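Side-chain contacts in restriction endonuclease UbaLAI (Unidentified, PDB 5O63), which cuts DNA as a monomeric Type IIE restriction enzyme, its N-terminal B3 domain, the part in this structure, binding the cognate DNA sequence: residues Y124-N129 with G133-V138; V138-C143 with I148-G153. All blocks are in the same frame, centred on the assembly; numbering follows the deposited sequence.

Interaction 1. Residues Y124-N129 with G133-V138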
# COMPACT_ATOMS: atom_id res chain seq x y z
N TYR A 124 2.69 0.64 -7.01
CA TYR A 124 1.96 -0.63 -7.14
C TYR A 124 1.20 -0.87 -5.87
O TYR A 124 1.71 -0.55 -4.82
CB TYR A 124 2.90 -1.80 -7.34
CG TYR A 124 3.67 -1.67 -8.60
CD1 TYR A 124 3.33 -2.46 -9.72
CD2 TYR A 124 4.75 -0.76 -8.71
CE1 TYR A 124 4.02 -2.35 -10.94
CE2 TYR A 124 5.45 -0.66 -9.93
CZ TYR A 124 5.07 -1.46 -11.04
OH TYR A 124 5.72 -1.41 -12.28
N PHE A 125 0.01 -1.47 -5.99
CA PHE A 125 -0.77 -1.78 -4.80
C PHE A 125 -1.29 -3.18 -4.85
O PHE A 125 -1.83 -3.62 -5.86
CB PHE A 125 -1.94 -0.79 -4.73
CG PHE A 125 -2.96 -1.11 -3.71
CD1 PHE A 125 -4.10 -1.83 -4.04
CD2 PHE A 125 -2.79 -0.66 -2.41
CE1 PHE A 125 -5.09 -2.13 -3.07
CE2 PHE A 125 -3.77 -0.94 -1.40
CZ PHE A 125 -4.91 -1.68 -1.74
N ASP A 126 -1.23 -3.88 -3.71
CA ASP A 126 -1.76 -5.23 -3.57
C ASP A 126 -2.44 -5.30 -2.20
O ASP A 126 -2.13 -4.52 -1.32
CB ASP A 126 -0.63 -6.24 -3.67
CG ASP A 126 -1.09 -7.69 -3.89
OD1 ASP A 126 -2.28 -7.97 -4.06
OD2 ASP A 126 -0.20 -8.56 -4.01
N CYS A 127 -3.41 -6.19 -2.06
CA CYS A 127 -4.05 -6.34 -0.76
C CYS A 127 -4.70 -7.67 -0.62
O CYS A 127 -4.91 -8.40 -1.59
CB CYS A 127 -5.04 -5.25 -0.52
SG CYS A 127 -6.50 -5.42 -1.56
N ALA A 128 -5.00 -8.02 0.63
CA ALA A 128 -5.41 -9.35 0.95
C ALA A 128 -6.14 -9.40 2.28
O ALA A 128 -6.01 -8.51 3.10
CB ALA A 128 -4.17 -10.28 1.01
N ASN A 129 -6.92 -10.46 2.43
CA ASN A 129 -7.50 -10.75 3.73
C ASN A 129 -7.35 -12.24 4.06
O ASN A 129 -6.68 -12.98 3.35
CB ASN A 129 -8.96 -10.28 3.80
CG ASN A 129 -9.91 -11.07 2.91
OD1 ASN A 129 -9.75 -12.27 2.66
ND2 ASN A 129 -10.99 -10.38 2.50
N GLY A 133 -9.31 -19.00 0.57
CA GLY A 133 -8.58 -18.66 -0.63
C GLY A 133 -7.79 -17.36 -0.49
O GLY A 133 -7.22 -16.89 -1.46
N GLY A 134 -7.78 -16.77 0.71
CA GLY A 134 -7.15 -15.47 0.89
C GLY A 134 -5.64 -15.52 0.85
O GLY A 134 -5.04 -16.60 0.97
N ARG A 135 -5.01 -14.36 0.71
CA ARG A 135 -3.58 -14.31 0.52
C ARG A 135 -2.83 -13.69 1.69
O ARG A 135 -1.63 -13.48 1.58
CB ARG A 135 -3.28 -13.54 -0.78
CG ARG A 135 -3.70 -14.37 -2.04
CD ARG A 135 -3.72 -13.53 -3.31
NE ARG A 135 -2.42 -12.99 -3.68
CZ ARG A 135 -2.14 -11.68 -3.73
NH1 ARG A 135 -3.04 -10.74 -3.36
NH2 ARG A 135 -0.94 -11.29 -4.12
N PHE A 136 -3.50 -13.44 2.82
CA PHE A 136 -2.85 -12.72 3.90
C PHE A 136 -1.58 -13.45 4.37
O PHE A 136 -0.56 -12.84 4.52
CB PHE A 136 -3.78 -12.51 5.12
CG PHE A 136 -3.10 -11.73 6.22
CD1 PHE A 136 -3.23 -10.35 6.29
CD2 PHE A 136 -2.32 -12.40 7.17
CE1 PHE A 136 -2.57 -9.61 7.28
CE2 PHE A 136 -1.64 -11.68 8.14
CZ PHE A 136 -1.74 -10.33 8.20
N GLU A 137 -1.67 -14.75 4.64
CA GLU A 137 -0.58 -15.42 5.29
C GLU A 137 0.67 -15.43 4.40
O GLU A 137 1.78 -15.12 4.91
CB GLU A 137 -0.96 -16.84 5.65
CG GLU A 137 -2.06 -16.97 6.62
CD GLU A 137 -2.43 -18.43 6.73
OE1 GLU A 137 -3.55 -18.79 6.30
OE2 GLU A 137 -1.55 -19.22 7.17
N VAL A 138 0.50 -15.75 3.12
CA VAL A 138 1.66 -15.80 2.23
C VAL A 138 2.28 -14.38 2.12
O VAL A 138 3.48 -14.23 2.26
CB VAL A 138 1.32 -16.39 0.83
CG1 VAL A 138 2.46 -16.19 -0.16
CG2 VAL A 138 1.09 -17.87 0.97
O HOH W 1 -5.81 -10.91 -2.25
O HOH W 2 -6.76 -12.20 0.01

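Interaction 2. Residues V138-C143 with I148-G153. With nucleotides of chain D.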
# COMPACT_ATOMS: atom_id res chain seq x y z
N VAL A 138 0.50 -15.75 3.12
CA VAL A 138 1.66 -15.80 2.23
C VAL A 138 2.28 -14.38 2.12
O VAL A 138 3.48 -14.23 2.26
CB VAL A 138 1.32 -16.39 0.83
CG1 VAL A 138 2.46 -16.19 -0.16
CG2 VAL A 138 1.09 -17.87 0.97
N LEU A 139 1.45 -13.36 1.93
CA LEU A 139 1.99 -12.02 1.80
C LEU A 139 2.60 -11.50 3.09
O LEU A 139 3.68 -10.86 3.07
CB LEU A 139 0.91 -11.04 1.33
CG LEU A 139 0.43 -11.35 -0.09
CD1 LEU A 139 -0.68 -10.37 -0.44
CD2 LEU A 139 1.57 -11.31 -1.14
N PHE A 140 1.95 -11.77 4.22
CA PHE A 140 2.51 -11.33 5.49
C PHE A 140 3.91 -11.96 5.71
O PHE A 140 4.88 -11.25 6.13
CB PHE A 140 1.56 -11.68 6.62
CG PHE A 140 2.07 -11.17 7.98
CD1 PHE A 140 2.85 -12.01 8.76
CD2 PHE A 140 1.87 -9.86 8.39
CE1 PHE A 140 3.38 -11.55 9.95
CE2 PHE A 140 2.40 -9.38 9.57
CZ PHE A 140 3.16 -10.24 10.36
N ALA A 141 4.01 -13.25 5.46
CA ALA A 141 5.30 -13.92 5.62
C ALA A 141 6.41 -13.26 4.73
O ALA A 141 7.57 -13.14 5.15
CB ALA A 141 5.17 -15.42 5.28
N LEU A 142 6.07 -12.93 3.47
CA LEU A 142 7.07 -12.30 2.60
C LEU A 142 7.46 -10.90 3.04
O LEU A 142 8.60 -10.54 2.88
CB LEU A 142 6.60 -12.16 1.15
CG LEU A 142 5.92 -13.27 0.43
CD1 LEU A 142 5.32 -12.75 -0.85
CD2 LEU A 142 7.00 -14.18 0.15
N CYS A 143 6.51 -10.11 3.56
CA CYS A 143 6.82 -8.74 3.92
C CYS A 143 7.47 -8.61 5.28
O CYS A 143 8.27 -7.69 5.50
CB CYS A 143 5.55 -7.90 3.97
SG CYS A 143 4.82 -7.74 2.29
N ILE A 148 7.63 -13.23 13.37
CA ILE A 148 6.83 -12.20 14.06
C ILE A 148 5.31 -12.41 13.88
O ILE A 148 4.83 -12.95 12.86
CB ILE A 148 7.25 -10.79 13.58
CG1 ILE A 148 6.78 -9.67 14.50
CG2 ILE A 148 6.78 -10.58 12.14
CD1 ILE A 148 7.18 -8.27 14.02
N SER A 149 4.57 -12.01 14.90
CA SER A 149 3.12 -12.11 14.95
C SER A 149 2.47 -11.04 14.13
O SER A 149 2.73 -9.89 14.40
CB SER A 149 2.64 -11.93 16.40
OG SER A 149 2.95 -10.62 16.88
N PRO A 150 1.50 -11.39 13.29
CA PRO A 150 0.68 -10.27 12.76
C PRO A 150 -0.09 -9.53 13.86
O PRO A 150 -0.53 -10.17 14.86
CB PRO A 150 -0.28 -10.92 11.77
CG PRO A 150 -0.20 -12.38 12.04
CD PRO A 150 1.04 -12.72 12.88
N LYS A 151 -0.23 -8.22 13.68
CA LYS A 151 -0.83 -7.33 14.69
C LYS A 151 -1.48 -6.14 13.96
O LYS A 151 -0.81 -5.48 13.12
CB LYS A 151 0.23 -6.87 15.73
CG LYS A 151 -0.27 -6.07 16.90
CD LYS A 151 -1.27 -6.87 17.74
CE LYS A 151 -0.69 -8.27 18.00
NZ LYS A 151 -1.53 -9.19 18.88
N ALA A 152 -2.74 -5.88 14.26
CA ALA A 152 -3.43 -4.76 13.57
C ALA A 152 -2.54 -3.48 13.72
O ALA A 152 -2.01 -3.17 14.83
CB ALA A 152 -4.84 -4.57 14.11
N GLY A 153 -2.30 -2.78 12.60
CA GLY A 153 -1.54 -1.55 12.63
C GLY A 153 -0.07 -1.73 12.34
O GLY A 153 0.66 -0.77 12.09
P DC D 3 -2.77 1.73 14.87
OP1 DC D 3 -2.63 0.42 15.62
OP2 DC D 3 -2.40 1.85 13.41
O5' DC D 3 -4.26 2.25 15.04
C5' DC D 3 -4.82 2.25 16.32
C4' DC D 3 -6.15 2.91 16.32
O4' DC D 3 -6.01 4.32 16.02
C3' DC D 3 -7.13 2.38 15.28
O3' DC D 3 -7.95 1.42 15.96
C2' DC D 3 -7.92 3.66 14.86
C1' DC D 3 -7.38 4.71 15.85
N1 DC D 3 -7.46 6.06 15.39
C2 DC D 3 -8.31 6.95 16.06
O2 DC D 3 -8.91 6.55 17.09
N3 DC D 3 -8.47 8.22 15.57
C4 DC D 3 -7.83 8.61 14.45
N4 DC D 3 -7.99 9.86 14.05
C5 DC D 3 -6.96 7.69 13.71
C6 DC D 3 -6.80 6.44 14.23

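Interaction 1. Residues Y124-N129 with G133-V138
D126, on strand 121-128, and R135, at the N-cap position just before helix 136-144, meet in a two-pronged, end-on salt bridge. NH2 of R135 reaches OD2 of D126 at 2.8 Å on its syn lone pair, nearly straight, while NH1 of R135 reaches OD1 of D126 at 3.0 Å, also from the syn side but 27° out of the carboxylate plane. The two flat groups are nearly coplanar, which lets both bonds form at once; the bend at chi3 of R135 (63°) swings the guanidinium in toward D126. NH1 of R135 also donates to water 1, which in turn donates to C127 O, so the guanidinium is tied to the strand backbone as well. Where the chain leaves the strand, F136 N donates to N129 O over 3.3 Å, from above the carbonyl plane. Water 2 accepts from both N129 N and R135 N, bridging the two backbones beside that bond. A128 suits its place between these polar links: its CB packs 3.8 Å from CB of R135 and on the backbone at the start of the helix, where a longer side chain would be hard to fit.

The carboxylate has further partners: OD2 of D126 is also hydrogen-bonded to Y7 OH, and OD1 takes a weak bond from C127 N. Were D126 an alanine, the R135 guanidinium would probably be left without its charged mate, freer to turn, and the Y7 hydroxyl without this partner. The contact joins the end of strand 121-128 to the first turn of helix 136-144 across a short loop. Strand 121-128 lies between 62-70 and 108-116 in the mixed sheet, helix 3-14 supplies Y7, and L139 of helix 136-144 packs on D126.

Interaction 2. Residues V138-C143 with I148-G153
F140, on helix 136-144, and P150, in the extended loop that follows, bring their backbones to a CA-CA distance of 7.6 Å, close enough for one aromatic side chain to span the gap. CG of F140 is anti to the backbone N (chi1 -177°), which sends the ring out from the helix to the loop. P150 lies across one face of it, the two side chains crossing at about a right angle. CB of P150 sits 3.9 Å from the ring centroid and 18° off the normal, a CH-pi contact displaced toward the rim. Proline suits this place because its compact ring can lie against the aromatic face and it needs no backbone N-H partner, in keeping with an irregular loop. At the edge of the same ring, in its plane, I148 O approaches CE1 of F140 at 3.5 Å, a favourable place for a carbonyl oxygen beside the slightly positive ring hydrogens.

F144 stacks with F140, F136 meets it with nearly parallel ring planes, and V28 of strand 19-28 and L154 also touch it. The contact thus holds the link from helix 136-144 to strand 155-159, the last strand of the chain and an outermost one of its sheet, within the B3 domain, a DNA-binding beta pseudobarrel.

Overall arrangement
Interactions 1 and 2 follow one another along the chain, with centres about 10 Å apart, and share V138 in helix 136-144. Interaction 1 ties the start of that helix to strand 121-128; interaction 2 holds the loop after it. They touch through the helix: CD1 of L139 lies 3.8 Å from CB of A128, and CZ of F136 packs 3.9 Å from CB of P150. The DNA lies toward the far end of the loop, where G153 CA comes 3.6 Å from OP2 of DC3 of chain D; a side chain at G153 would probably collide with that phosphate, and the backbone angles there already call for glycine. Interaction 1 stays about 10 Å from the nucleic acid at its nearest atom.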